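Local coordinates for uncharacterized protein (Bacteroides ovatus, PDB 4FS7) that is of unknown function but, as an extracellular leucine-rich repeat protein of the BspA type, probably binds other proteins, at residues 173-178 with 196-201; 151-156 with 168-173; 219-224 with 241-246; 213-218 with 235-240; 179-184 with 202-207. All blocks are in the same frame, centred on the assembly; numbering follows the deposited sequence. Where two conformers were deposited one is given.

How the contacts relate
All five contacts join successive coils of one leucine-rich repeat solenoid. Contacts 1 and 3 are equivalent pairings within the same parallel sheet; backbone hydrogen bonds dominate both, with a mixed face (Thr175 and Ile198 in contact 1, Tyr221 and Glu243 in contact 3) and a buried aliphatic face of leucines and, in contact 1, Ile199. Contact 5 follows directly after contact 1, where the same two coils turn, and is largely buried, with stacked turns, phenylalanines and cysteines. Contact 2 is a small, buried, mostly apolar patch that shares Met173 with contact 1. Contact 4 lies nearer the surface, where one ring and two bridging waters span the coils; its Phe215 also meets Phe241 of contact 3.

Contact 1. Residues 173-178 with 196-201; sequences METLHN and LKIIRD
Thr175 and Leu176 pair with Ile198 and Ile199 as short parallel strands on successive coils of a leucine-rich repeat solenoid. The backbone ladder has four hydrogen bonds. Glu174 O receives two, from Lys197 N at 2.8 Å and from Ile198 N, the latter approaching almost straight down the carbonyl. Leu176 donates from its N to Ile198 O at 3.0 Å, and its own O accepts from Arg200 N. Strand 198-199 is bonded in turn to strand 221-222.

The buried apolar packing lies on the face of Leu176 and Ile199. Leu196 has CG anti to its backbone N (chi1 -166°), which sends CD1 under the Glu174 carbonyl and to 3.9 Å from Leu176 CG, the two side chains crossing at about a right angle.

The face of Thr175 and Ile198 is mixed: their CG2 methyls lie side by side, and charged groups gather at its margins. Glu174 and Lys197 run side by side in a long salt bridge, with OE1 3.7 Å from NZ. The extended Arg200 chain carries its guanidinium across Thr175, whose CG2 lies over one face. Water 1 links Thr175 OG1 to Arg200 NH2, weakly on the arginine side, and water 2 joins Asn178 N to Arg200 NH1. That same NH1 sits above the centre of the His177 ring, 3.6 Å from NE2, with the ring and guanidinium planes 38° apart.

Contact 2. Residues 151-156 with 168-173; sequences TVIGDE and SLPDSM
Ile153 and Met173, a selenomethionine, are brought together by complementary torsions. In Met173, CG is anti to the backbone N (chi1 -175°) and the chain stays extended as far as SE; a bend at chi3 (-69°) then turns the terminal methyl CE against the isoleucine. Ile153 has CG1 beside its own backbone N (chi1 -56°) and continues extended to CD1, which reaches across to the 168-173 segment.

The two side chains cross at about a right angle. CE of Met173 rests 3.8 Å from Ile153 CG1, while SE lies 4.0 Å from Ile153 CD1. The same CE also reaches the backbone where Thr151 joins Val152, 4.0 Å from Thr151 C. Beyond the selenomethionine, Ile153 CD1 meets Leu169 CD2 at 3.8 Å and Pro170 CD at 4.2 Å. The contact is van der Waals packing, mostly between buried apolar side chains.

A type I beta turn from Pro170 to Met173, closed by a 3.1 Å bond from Met173 N to Pro170 O, brings Met173 back beside Pro170, and Leu169, just before the turn, completes the apolar group round Ile153 CD1.

Within the solenoid, Ile153 belongs to a weakly bonded strand, 152-153, that ends a three-stranded parallel sheet. The facing loop follows strand 166-168 and leads into strand 175-176, first of the next parallel sheet, while Leu180 packs on Ile153 as well.

Contact 3. Residues 219-224 with 241-246; sequences LYYLGD and FTELGK
The Phe241 ring, one coil along the leucine-rich repeat solenoid from Leu219, carries the carbonyl oxygen of Leu219 over the centre of one face, 3.7 Å above its plane, while its CZ meets Leu219 CD2 and its CE2 comes within 3.6 Å of Leu222 CG. Phe215 also meets this ring, edge-to-face. The Tyr221 ring instead receives Glu243 at its edge: CD lies near the ring plane, 3.7 Å from CE2, with the carboxylate turned 85° to the ring. Water 3 bridges Tyr221 OH and Glu243 OE2.

These groups flank parallel strands 221-222 and 243-244, neighbours in one sheet. Tyr220 O accepts from both Thr242 N and Glu243 N; Leu222 N donates to Glu243 O, and Gly245 N to Leu222 O at 2.8 Å. On the buried face, Leu222 CD1 packs beside Leu244 CD2.

Where the strands end, a side chain continues the ladder: Asp224 OD1 accepts a nearly straight bond from Lys246 N (2.8 Å, 170° at the hydrogen), met from above the carboxylate plane.

Contact 4. Residues 213-218 with 235-240; sequences MEFPNS and IIIPDS
Phe215 leans across to Ile236, Ile237 and Pro238 of the neighbouring coil. Its CB points toward that segment; with CG anti to the carbonyl carbon (chi1 -60°) the CD2-CE2 edge of the ring meets it. CD2 touches Pro238 CD, 3.9 Å away, the two side chains crossing at about a right angle. One atom further out, CE2 presents the ring edge to Ile236 O at 3.8 Å, the oxygen lying in the ring plane; the same carbon is 4.2 Å from Ile237 CD1.

In the leucine-rich repeat solenoid this joins a loop that precedes strand 221-222 to strand 234-237 on the next coil.

Further along, Ser240 CB comes within 3.3 Å of Asn217 O. Two waters connect the hydroxyl to the opposite loop: Ser240 OG donates to water 5, which donates to Pro216 O, and accepts from water 6, which donates to Asn217 OD1 at 2.8 Å.

Contact 5. Residues 179-184 with 202-207; sequences GLFSGC and YCFAEC
Phe181 and Phe204 project the same way from successive coils, one ring beside the other. Their planes are nearly parallel (13°) but strongly offset, centroids 5.6 Å apart, so that the rings meet at their margins rather than in a full stack; the touch is between Phe181 CD2 and Phe204 CE1, at 3.5 Å. Each ring is backed by the residue before it: Leu180 CG lies over one face of Phe181, and Cys203 SG over one face of Phe204. That sulfur also packs against Leu180, 3.9 Å from its CB.

The two segments repeat one backbone shape, a type I turn running into a type II turn, and stack as equivalent bends of consecutive leucine-rich repeats. Gly179 CA lies 3.4 Å from Tyr202 O. Gly183 has backbone angles at which a side chain would press on the preceding carbonyl oxygen, and Glu206 CB lies 3.9 Å from its N. Two hydrogen bonds fix the spacing, from Phe181 N to Cys203 O and from Gly183 N to Ala205 O, both 2.8 Å.

At the far end Cys207 lies against Cys184, SG 3.8 Å from CB. On the inner side, Leu176 of strand 175-176 packs against both Cys203 and Phe204.

Contact 1. Residues 173-178 with 196-201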
# COMPACT_ATOMS: atom_id res chain seq x y z
N MSE A 173 -17.13 -1.23 -4.90
CA MSE A 173 -15.91 -2.05 -4.89
C MSE A 173 -15.67 -2.62 -3.48
O MSE A 173 -15.79 -1.92 -2.48
CB MSE A 173 -14.72 -1.21 -5.35
CG MSE A 173 -13.43 -2.01 -5.50
SE MSE A 173 -12.20 -1.21 -6.72
CE MSE A 173 -13.21 -1.52 -8.37
N GLU A 174 -15.28 -3.90 -3.42
CA GLU A 174 -15.08 -4.56 -2.13
C GLU A 174 -13.63 -4.93 -1.83
O GLU A 174 -13.34 -5.21 -0.68
CB GLU A 174 -16.00 -5.73 -1.99
CG GLU A 174 -17.48 -5.29 -1.93
CD GLU A 174 -18.49 -6.36 -1.57
OE1 GLU A 174 -18.14 -7.53 -1.39
OE2 GLU A 174 -19.71 -5.98 -1.52
N THR A 175 -12.78 -4.96 -2.83
CA THR A 175 -11.37 -5.31 -2.65
C THR A 175 -10.48 -4.30 -3.40
O THR A 175 -10.73 -4.01 -4.57
CB THR A 175 -11.06 -6.70 -3.22
OG1 THR A 175 -11.92 -7.67 -2.62
CG2 THR A 175 -9.61 -7.08 -3.05
N LEU A 176 -9.49 -3.74 -2.72
CA LEU A 176 -8.46 -2.93 -3.34
C LEU A 176 -7.23 -3.79 -3.59
O LEU A 176 -6.70 -4.41 -2.65
CB LEU A 176 -8.09 -1.66 -2.55
CG LEU A 176 -9.22 -0.70 -2.19
CD1 LEU A 176 -8.71 0.57 -1.55
CD2 LEU A 176 -10.11 -0.45 -3.41
N HIS A 177 -6.82 -3.88 -4.84
CA HIS A 177 -5.74 -4.76 -5.26
C HIS A 177 -4.36 -4.32 -4.80
O HIS A 177 -4.14 -3.17 -4.41
CB HIS A 177 -5.79 -4.96 -6.78
CG HIS A 177 -6.85 -5.92 -7.22
ND1 HIS A 177 -6.69 -6.74 -8.31
CD2 HIS A 177 -8.12 -6.13 -6.76
CE1 HIS A 177 -7.80 -7.45 -8.49
NE2 HIS A 177 -8.69 -7.11 -7.56
N ASN A 178 -3.45 -5.27 -4.86
CA ASN A 178 -2.09 -5.05 -4.40
C ASN A 178 -1.46 -3.79 -5.03
O ASN A 178 -1.51 -3.58 -6.24
CB ASN A 178 -1.31 -6.35 -4.69
CG ASN A 178 0.17 -6.26 -4.36
OD1 ASN A 178 0.83 -5.30 -4.68
ND2 ASN A 178 0.67 -7.27 -3.69
N LEU A 196 -16.38 -1.63 1.50
CA LEU A 196 -15.07 -2.24 1.28
C LEU A 196 -14.82 -3.32 2.32
O LEU A 196 -15.09 -3.11 3.51
CB LEU A 196 -13.96 -1.18 1.36
CG LEU A 196 -12.61 -1.61 0.81
CD1 LEU A 196 -12.63 -1.78 -0.71
CD2 LEU A 196 -11.52 -0.64 1.23
N LYS A 197 -14.27 -4.44 1.87
CA LYS A 197 -13.98 -5.63 2.70
C LYS A 197 -12.49 -5.84 2.96
O LYS A 197 -12.07 -6.18 4.06
CB LYS A 197 -14.50 -6.89 2.03
CG LYS A 197 -16.03 -6.90 1.73
CD LYS A 197 -16.89 -6.95 3.03
CE LYS A 197 -18.37 -6.71 2.81
NZ LYS A 197 -19.03 -7.86 2.14
N ILE A 198 -11.70 -5.63 1.91
CA ILE A 198 -10.27 -6.02 1.88
C ILE A 198 -9.41 -4.96 1.25
O ILE A 198 -9.75 -4.48 0.16
CB ILE A 198 -10.14 -7.36 1.06
CG1 ILE A 198 -10.87 -8.50 1.74
CG2 ILE A 198 -8.66 -7.68 0.77
CD1 ILE A 198 -11.04 -9.73 0.85
N ILE A 199 -8.30 -4.62 1.90
CA ILE A 199 -7.22 -3.82 1.30
C ILE A 199 -6.03 -4.76 1.22
O ILE A 199 -5.53 -5.25 2.25
CB ILE A 199 -6.89 -2.56 2.12
CG1 ILE A 199 -8.09 -1.60 2.11
CG2 ILE A 199 -5.62 -1.91 1.62
CD1 ILE A 199 -7.97 -0.40 3.04
N ARG A 200 -5.56 -5.03 0.00
CA ARG A 200 -4.47 -5.97 -0.22
C ARG A 200 -3.10 -5.36 0.03
O ARG A 200 -2.96 -4.17 0.32
CB ARG A 200 -4.59 -6.58 -1.62
CG ARG A 200 -5.79 -7.50 -1.75
CD ARG A 200 -5.73 -8.32 -3.03
NE ARG A 200 -6.82 -9.29 -3.16
CZ ARG A 200 -7.27 -9.78 -4.33
NH1 ARG A 200 -6.75 -9.34 -5.48
NH2 ARG A 200 -8.28 -10.66 -4.36
N ASP A 201 -2.09 -6.20 -0.11
CA ASP A 201 -0.71 -5.82 0.23
C ASP A 201 -0.27 -4.57 -0.48
O ASP A 201 -0.56 -4.39 -1.66
CB ASP A 201 0.28 -6.95 -0.13
CG ASP A 201 0.02 -8.29 0.52
OD1 ASP A 201 -0.74 -8.41 1.45
OD2 ASP A 201 0.68 -9.28 0.08
O HOH W 1 -10.91 -10.26 -2.86
O HOH W 2 -4.23 -7.96 -5.88

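Contact 2. Residues 151-156 with 168-173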
# COMPACT_ATOMS: atom_id res chain seq x y z
N THR A 151 -15.80 -2.68 -12.24
CA THR A 151 -15.85 -3.79 -11.30
C THR A 151 -14.49 -4.34 -10.90
O THR A 151 -14.40 -5.09 -9.93
CB THR A 151 -16.72 -4.93 -11.84
OG1 THR A 151 -16.16 -5.42 -13.05
CG2 THR A 151 -18.18 -4.47 -12.08
N VAL A 152 -13.46 -4.01 -11.66
CA VAL A 152 -12.08 -4.46 -11.39
C VAL A 152 -11.11 -3.34 -11.66
O VAL A 152 -11.18 -2.72 -12.73
CB VAL A 152 -11.59 -5.59 -12.29
CG1 VAL A 152 -10.34 -6.17 -11.63
CG2 VAL A 152 -12.64 -6.65 -12.53
N ILE A 153 -10.17 -3.13 -10.73
CA ILE A 153 -9.04 -2.28 -10.94
C ILE A 153 -7.83 -3.08 -10.56
O ILE A 153 -7.70 -3.52 -9.41
CB ILE A 153 -9.11 -0.95 -10.15
CG1 ILE A 153 -10.38 -0.17 -10.45
CG2 ILE A 153 -7.88 -0.10 -10.45
CD1 ILE A 153 -10.57 1.04 -9.53
N GLY A 154 -6.93 -3.32 -11.52
CA GLY A 154 -5.83 -4.23 -11.30
C GLY A 154 -4.71 -3.70 -10.41
O GLY A 154 -4.59 -2.51 -10.13
N ASP A 155 -3.83 -4.63 -10.02
CA ASP A 155 -2.68 -4.33 -9.20
C ASP A 155 -1.93 -3.13 -9.74
O ASP A 155 -1.68 -3.01 -10.95
CB ASP A 155 -1.68 -5.52 -9.21
CG ASP A 155 -2.18 -6.78 -8.58
OD1 ASP A 155 -3.28 -6.79 -8.03
OD2 ASP A 155 -1.40 -7.77 -8.60
N GLU A 156 -1.54 -2.23 -8.83
CA GLU A 156 -0.64 -1.13 -9.17
C GLU A 156 -1.19 -0.23 -10.29
O GLU A 156 -0.42 0.50 -10.93
CB GLU A 156 0.77 -1.62 -9.50
CG GLU A 156 1.51 -2.16 -8.26
CD GLU A 156 2.98 -2.40 -8.47
OE1 GLU A 156 3.58 -1.89 -9.45
OE2 GLU A 156 3.58 -3.11 -7.64
N SER A 168 -11.81 9.13 -6.80
CA SER A 168 -13.13 8.60 -6.49
C SER A 168 -13.25 7.18 -7.01
O SER A 168 -13.38 6.97 -8.21
CB SER A 168 -14.20 9.51 -7.10
OG SER A 168 -15.48 8.95 -6.82
N LEU A 169 -13.19 6.20 -6.12
CA LEU A 169 -13.33 4.78 -6.42
C LEU A 169 -14.79 4.42 -6.57
O LEU A 169 -15.65 5.09 -6.01
CB LEU A 169 -12.70 3.94 -5.31
CG LEU A 169 -11.18 3.96 -5.21
CD1 LEU A 169 -10.71 3.41 -3.88
CD2 LEU A 169 -10.57 3.18 -6.39
N PRO A 170 -15.12 3.35 -7.31
CA PRO A 170 -16.51 2.93 -7.39
C PRO A 170 -16.99 2.52 -6.01
O PRO A 170 -16.34 1.73 -5.31
CB PRO A 170 -16.46 1.72 -8.34
CG PRO A 170 -15.18 1.88 -9.09
CD PRO A 170 -14.24 2.48 -8.11
N ASP A 171 -18.15 3.03 -5.63
CA ASP A 171 -18.66 2.75 -4.31
C ASP A 171 -19.02 1.30 -4.04
O ASP A 171 -19.08 0.89 -2.88
CB ASP A 171 -19.83 3.65 -3.99
CG ASP A 171 -20.12 3.76 -2.52
OD1 ASP A 171 -19.19 4.00 -1.67
OD2 ASP A 171 -21.30 3.55 -2.21
N SER A 172 -19.23 0.50 -5.08
CA SER A 172 -19.53 -0.89 -4.92
C SER A 172 -18.32 -1.78 -4.74
O SER A 172 -18.47 -2.99 -4.49
CB SER A 172 -20.30 -1.42 -6.16
OG SER A 172 -19.47 -1.32 -7.34
N MSE A 173 -17.13 -1.23 -4.90
CA MSE A 173 -15.91 -2.05 -4.89
C MSE A 173 -15.67 -2.62 -3.48
O MSE A 173 -15.79 -1.92 -2.48
CB MSE A 173 -14.72 -1.21 -5.35
CG MSE A 173 -13.43 -2.01 -5.50
SE MSE A 173 -12.20 -1.21 -6.72
CE MSE A 173 -13.21 -1.52 -8.37

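Contact 3. Residues 219-224 with 241-246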
# COMPACT_ATOMS: atom_id res chain seq x y z
N LEU A 219 -14.89 -3.31 6.56
CA LEU A 219 -13.51 -3.57 6.25
C LEU A 219 -12.87 -4.43 7.33
O LEU A 219 -12.82 -4.03 8.49
CB LEU A 219 -12.76 -2.26 6.09
CG LEU A 219 -11.26 -2.33 5.86
CD1 LEU A 219 -10.88 -3.04 4.59
CD2 LEU A 219 -10.70 -0.92 5.86
N TYR A 220 -12.43 -5.63 6.95
CA TYR A 220 -11.94 -6.56 7.97
C TYR A 220 -10.50 -6.98 7.82
O TYR A 220 -9.96 -7.63 8.71
CB TYR A 220 -12.86 -7.79 8.08
CG TYR A 220 -12.87 -8.66 6.87
CD1 TYR A 220 -11.85 -9.54 6.62
CD2 TYR A 220 -13.94 -8.58 5.96
CE1 TYR A 220 -11.89 -10.36 5.48
CE2 TYR A 220 -13.97 -9.38 4.83
CZ TYR A 220 -12.93 -10.26 4.59
OH TYR A 220 -12.93 -11.09 3.50
N TYR A 221 -9.86 -6.61 6.70
CA TYR A 221 -8.52 -7.06 6.38
C TYR A 221 -7.65 -5.99 5.83
O TYR A 221 -8.03 -5.32 4.87
CB TYR A 221 -8.60 -8.23 5.39
CG TYR A 221 -7.25 -8.81 4.97
CD1 TYR A 221 -6.50 -8.27 3.93
CD2 TYR A 221 -6.70 -9.85 5.67
CE1 TYR A 221 -5.28 -8.80 3.57
CE2 TYR A 221 -5.45 -10.36 5.34
CZ TYR A 221 -4.74 -9.82 4.29
OH TYR A 221 -3.49 -10.35 3.94
N LEU A 222 -6.45 -5.86 6.37
CA LEU A 222 -5.37 -5.01 5.79
C LEU A 222 -4.16 -5.88 5.53
O LEU A 222 -3.65 -6.51 6.44
CB LEU A 222 -4.87 -3.86 6.70
CG LEU A 222 -5.88 -2.87 7.22
CD1 LEU A 222 -5.25 -1.83 8.15
CD2 LEU A 222 -6.65 -2.18 6.13
N GLY A 223 -3.68 -5.88 4.29
CA GLY A 223 -2.58 -6.72 3.86
C GLY A 223 -1.20 -6.20 4.26
O GLY A 223 -1.02 -5.13 4.87
N ASP A 224 -0.21 -6.99 3.91
CA ASP A 224 1.15 -6.71 4.26
C ASP A 224 1.59 -5.35 3.72
O ASP A 224 1.33 -5.04 2.56
CB ASP A 224 2.13 -7.77 3.68
CG ASP A 224 1.94 -9.19 4.21
OD1 ASP A 224 1.12 -9.41 5.11
OD2 ASP A 224 2.66 -10.06 3.69
N PHE A 241 -12.14 -5.22 12.48
CA PHE A 241 -11.03 -5.91 11.83
C PHE A 241 -10.89 -7.30 12.39
O PHE A 241 -10.97 -7.49 13.60
CB PHE A 241 -9.72 -5.13 11.95
CG PHE A 241 -9.63 -4.00 10.98
CD1 PHE A 241 -10.16 -2.79 11.28
CD2 PHE A 241 -9.13 -4.21 9.71
CE1 PHE A 241 -10.12 -1.75 10.35
CE2 PHE A 241 -9.09 -3.18 8.80
CZ PHE A 241 -9.57 -1.95 9.16
N THR A 242 -10.66 -8.26 11.49
CA THR A 242 -10.35 -9.62 11.89
C THR A 242 -8.92 -10.07 11.57
O THR A 242 -8.42 -10.99 12.25
CB THR A 242 -11.35 -10.59 11.35
OG1 THR A 242 -11.31 -10.53 9.93
CG2 THR A 242 -12.78 -10.27 11.89
N GLU A 243 -8.26 -9.45 10.60
CA GLU A 243 -6.88 -9.77 10.33
C GLU A 243 -6.11 -8.57 9.80
O GLU A 243 -6.56 -7.89 8.89
CB GLU A 243 -6.74 -10.92 9.35
CG GLU A 243 -5.29 -11.32 9.14
CD GLU A 243 -5.06 -12.54 8.26
OE1 GLU A 243 -6.02 -13.12 7.73
OE2 GLU A 243 -3.88 -12.92 8.09
N LEU A 244 -4.93 -8.38 10.39
CA LEU A 244 -3.88 -7.50 9.88
C LEU A 244 -2.72 -8.38 9.45
O LEU A 244 -2.38 -9.32 10.18
CB LEU A 244 -3.40 -6.50 10.95
CG LEU A 244 -4.47 -5.67 11.63
CD1 LEU A 244 -3.86 -4.80 12.69
CD2 LEU A 244 -5.25 -4.84 10.63
N GLY A 245 -2.17 -8.09 8.28
CA GLY A 245 -0.98 -8.75 7.77
C GLY A 245 0.29 -8.37 8.50
O GLY A 245 0.25 -7.93 9.64
N LYS A 246 1.42 -8.55 7.81
CA LYS A 246 2.72 -8.18 8.36
C LYS A 246 3.07 -6.74 8.02
O LYS A 246 2.75 -6.25 6.93
CB LYS A 246 3.78 -9.09 7.74
CG LYS A 246 3.60 -10.54 8.01
CD LYS A 246 4.45 -11.42 7.05
CE LYS A 246 4.17 -12.89 7.26
NZ LYS A 246 4.81 -13.68 6.17
O HOH W 3 -2.46 -12.12 5.73
O HOH W 4 3.12 -12.72 3.87

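Contact 4. Residues 213-218 with 235-240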
# COMPACT_ATOMS: atom_id res chain seq x y z
N MSE A 213 -8.42 8.89 6.18
CA MSE A 213 -9.00 7.65 5.65
C MSE A 213 -9.75 6.96 6.76
O MSE A 213 -9.18 6.49 7.73
CB MSE A 213 -7.94 6.74 5.05
CG MSE A 213 -8.54 5.65 4.17
SE MSE A 213 -7.18 4.45 3.43
CE MSE A 213 -6.32 4.04 5.11
N GLU A 214 -11.07 6.97 6.65
CA GLU A 214 -11.92 6.32 7.64
C GLU A 214 -12.19 4.92 7.19
O GLU A 214 -12.41 4.67 6.00
CB GLU A 214 -13.20 7.11 7.78
CG GLU A 214 -12.94 8.42 8.47
CD GLU A 214 -12.42 8.23 9.90
OE1 GLU A 214 -13.12 7.55 10.69
OE2 GLU A 214 -11.31 8.71 10.23
N PHE A 215 -12.16 3.97 8.10
CA PHE A 215 -12.44 2.58 7.80
C PHE A 215 -13.94 2.30 7.84
O PHE A 215 -14.57 2.52 8.86
CB PHE A 215 -11.80 1.69 8.83
CG PHE A 215 -10.30 1.80 8.94
CD1 PHE A 215 -9.48 1.87 7.84
CD2 PHE A 215 -9.71 1.78 10.21
CE1 PHE A 215 -8.09 1.94 7.97
CE2 PHE A 215 -8.34 1.82 10.35
CZ PHE A 215 -7.52 1.90 9.25
N PRO A 216 -14.50 1.78 6.75
CA PRO A 216 -15.88 1.33 6.80
C PRO A 216 -16.04 0.20 7.80
O PRO A 216 -15.11 -0.56 8.01
CB PRO A 216 -16.12 0.84 5.37
CG PRO A 216 -15.09 1.45 4.54
CD PRO A 216 -13.93 1.64 5.40
N ASN A 217 -17.23 0.04 8.36
CA ASN A 217 -17.51 -1.05 9.28
C ASN A 217 -17.32 -2.43 8.67
O ASN A 217 -17.02 -3.40 9.38
CB ASN A 217 -18.91 -0.89 9.90
CG ASN A 217 -18.97 0.31 10.83
OD1 ASN A 217 -17.94 0.81 11.30
ND2 ASN A 217 -20.20 0.79 11.10
N SER A 218 -17.46 -2.50 7.35
CA SER A 218 -17.32 -3.75 6.60
C SER A 218 -15.84 -4.21 6.39
O SER A 218 -15.61 -5.34 6.02
CB SER A 218 -17.97 -3.62 5.21
OG SER A 218 -17.48 -2.43 4.58
N ILE A 235 -3.90 5.98 15.01
CA ILE A 235 -4.63 4.86 14.48
C ILE A 235 -5.39 4.17 15.60
O ILE A 235 -4.85 3.84 16.66
CB ILE A 235 -3.63 3.86 13.79
CG1 ILE A 235 -3.19 4.42 12.46
CG2 ILE A 235 -4.27 2.47 13.59
CD1 ILE A 235 -4.30 4.45 11.36
N ILE A 236 -6.65 3.91 15.34
CA ILE A 236 -7.47 3.00 16.12
C ILE A 236 -7.91 1.90 15.20
O ILE A 236 -8.56 2.16 14.17
CB ILE A 236 -8.68 3.72 16.76
CG1 ILE A 236 -8.22 4.82 17.71
CG2 ILE A 236 -9.58 2.71 17.43
CD1 ILE A 236 -9.36 5.57 18.35
N ILE A 237 -7.56 0.67 15.54
CA ILE A 237 -8.06 -0.48 14.83
C ILE A 237 -9.34 -0.92 15.49
O ILE A 237 -9.32 -1.37 16.63
CB ILE A 237 -7.01 -1.64 14.78
CG1 ILE A 237 -5.72 -1.21 14.04
CG2 ILE A 237 -7.60 -2.90 14.12
CD1 ILE A 237 -5.88 -0.82 12.56
N PRO A 238 -10.48 -0.75 14.82
CA PRO A 238 -11.76 -1.08 15.46
C PRO A 238 -11.97 -2.58 15.52
O PRO A 238 -11.28 -3.39 14.86
CB PRO A 238 -12.79 -0.39 14.55
CG PRO A 238 -12.17 -0.51 13.19
CD PRO A 238 -10.70 -0.21 13.46
N ASP A 239 -12.94 -2.96 16.34
CA ASP A 239 -13.25 -4.36 16.57
C ASP A 239 -13.70 -5.09 15.30
O ASP A 239 -13.74 -6.34 15.26
CB ASP A 239 -14.32 -4.52 17.67
CG ASP A 239 -13.84 -4.08 19.05
OD1 ASP A 239 -12.60 -4.21 19.34
OD2 ASP A 239 -14.72 -3.65 19.87
N SER A 240 -14.09 -4.35 14.27
CA SER A 240 -14.53 -4.91 12.99
C SER A 240 -13.39 -5.54 12.17
O SER A 240 -13.65 -6.37 11.28
CB SER A 240 -15.25 -3.83 12.16
OG SER A 240 -14.57 -2.60 12.25
O HOH W 5 -13.55 -1.88 9.92
O HOH W 6 -16.12 -0.56 12.86

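Contact 5. Residues 179-184 with 202-207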
# COMPACT_ATOMS: atom_id res chain seq x y z
N GLY A 179 -0.90 -2.93 -4.18
CA GLY A 179 -0.12 -1.81 -4.65
C GLY A 179 -0.89 -0.78 -5.44
O GLY A 179 -0.26 0.06 -6.08
N LEU A 180 -2.22 -0.75 -5.31
CA LEU A 180 -3.04 0.11 -6.17
C LEU A 180 -2.61 1.55 -6.20
O LEU A 180 -2.57 2.17 -7.29
CB LEU A 180 -4.47 0.04 -5.68
CG LEU A 180 -5.52 0.78 -6.49
CD1 LEU A 180 -5.52 0.37 -7.94
CD2 LEU A 180 -6.91 0.50 -5.87
N PHE A 181 -2.29 2.12 -5.03
CA PHE A 181 -1.86 3.50 -4.92
C PHE A 181 -0.42 3.62 -4.36
O PHE A 181 -0.04 4.65 -3.78
CB PHE A 181 -2.81 4.32 -4.04
CG PHE A 181 -4.20 4.39 -4.60
CD1 PHE A 181 -4.46 5.16 -5.70
CD2 PHE A 181 -5.24 3.65 -4.07
CE1 PHE A 181 -5.69 5.22 -6.24
CE2 PHE A 181 -6.49 3.73 -4.61
CZ PHE A 181 -6.71 4.51 -5.70
N SER A 182 0.38 2.59 -4.53
CA SER A 182 1.75 2.57 -3.99
C SER A 182 2.51 3.77 -4.55
O SER A 182 2.55 3.95 -5.75
CB SER A 182 2.46 1.30 -4.39
OG SER A 182 3.76 1.26 -3.81
N GLY A 183 3.13 4.54 -3.71
CA GLY A 183 3.92 5.64 -4.17
C GLY A 183 3.21 6.93 -4.59
O GLY A 183 3.81 7.81 -5.22
N CYS A 184 1.94 7.06 -4.22
CA CYS A 184 1.17 8.27 -4.49
C CYS A 184 1.41 9.27 -3.36
O CYS A 184 0.61 9.45 -2.45
CB CYS A 184 -0.32 7.98 -4.64
SG CYS A 184 -0.65 7.03 -6.19
N TYR A 202 0.51 -3.70 0.18
CA TYR A 202 1.15 -2.54 -0.39
C TYR A 202 0.18 -1.51 -0.94
O TYR A 202 0.65 -0.58 -1.58
CB TYR A 202 2.13 -2.97 -1.50
CG TYR A 202 3.25 -3.82 -0.99
CD1 TYR A 202 4.36 -3.26 -0.36
CD2 TYR A 202 3.20 -5.16 -1.14
CE1 TYR A 202 5.40 -4.08 0.11
CE2 TYR A 202 4.23 -6.00 -0.65
CZ TYR A 202 5.31 -5.44 -0.01
OH TYR A 202 6.32 -6.26 0.45
N CYS A 203 -1.11 -1.58 -0.64
CA CYS A 203 -2.07 -0.73 -1.37
C CYS A 203 -1.73 0.76 -1.31
O CYS A 203 -1.82 1.45 -2.33
CB CYS A 203 -3.48 -1.02 -0.85
SG CYS A 203 -4.77 -0.26 -1.80
N PHE A 204 -1.39 1.24 -0.10
CA PHE A 204 -1.09 2.65 0.12
C PHE A 204 0.36 2.82 0.58
O PHE A 204 0.71 3.88 1.09
CB PHE A 204 -2.05 3.30 1.12
CG PHE A 204 -3.47 3.25 0.70
CD1 PHE A 204 -3.97 4.19 -0.22
CD2 PHE A 204 -4.32 2.27 1.16
CE1 PHE A 204 -5.25 4.17 -0.64
CE2 PHE A 204 -5.65 2.26 0.74
CZ PHE A 204 -6.10 3.24 -0.13
N ALA A 205 1.23 1.85 0.30
CA ALA A 205 2.63 2.00 0.69
C ALA A 205 3.26 3.21 0.06
O ALA A 205 3.09 3.43 -1.13
CB ALA A 205 3.41 0.73 0.37
N GLU A 206 3.97 4.01 0.86
CA GLU A 206 4.68 5.18 0.38
C GLU A 206 3.74 6.33 0.01
O GLU A 206 4.18 7.27 -0.61
CB GLU A 206 5.67 4.85 -0.76
CG GLU A 206 6.77 3.86 -0.35
CD GLU A 206 7.88 3.70 -1.39
OE1 GLU A 206 7.76 4.19 -2.55
OE2 GLU A 206 8.89 3.05 -1.04
N CYS A 207 2.49 6.25 0.43
CA CYS A 207 1.60 7.43 0.33
C CYS A 207 1.90 8.29 1.56
O CYS A 207 1.16 8.32 2.54
CB CYS A 207 0.15 7.02 0.30
SG CYS A 207 -0.30 6.19 -1.26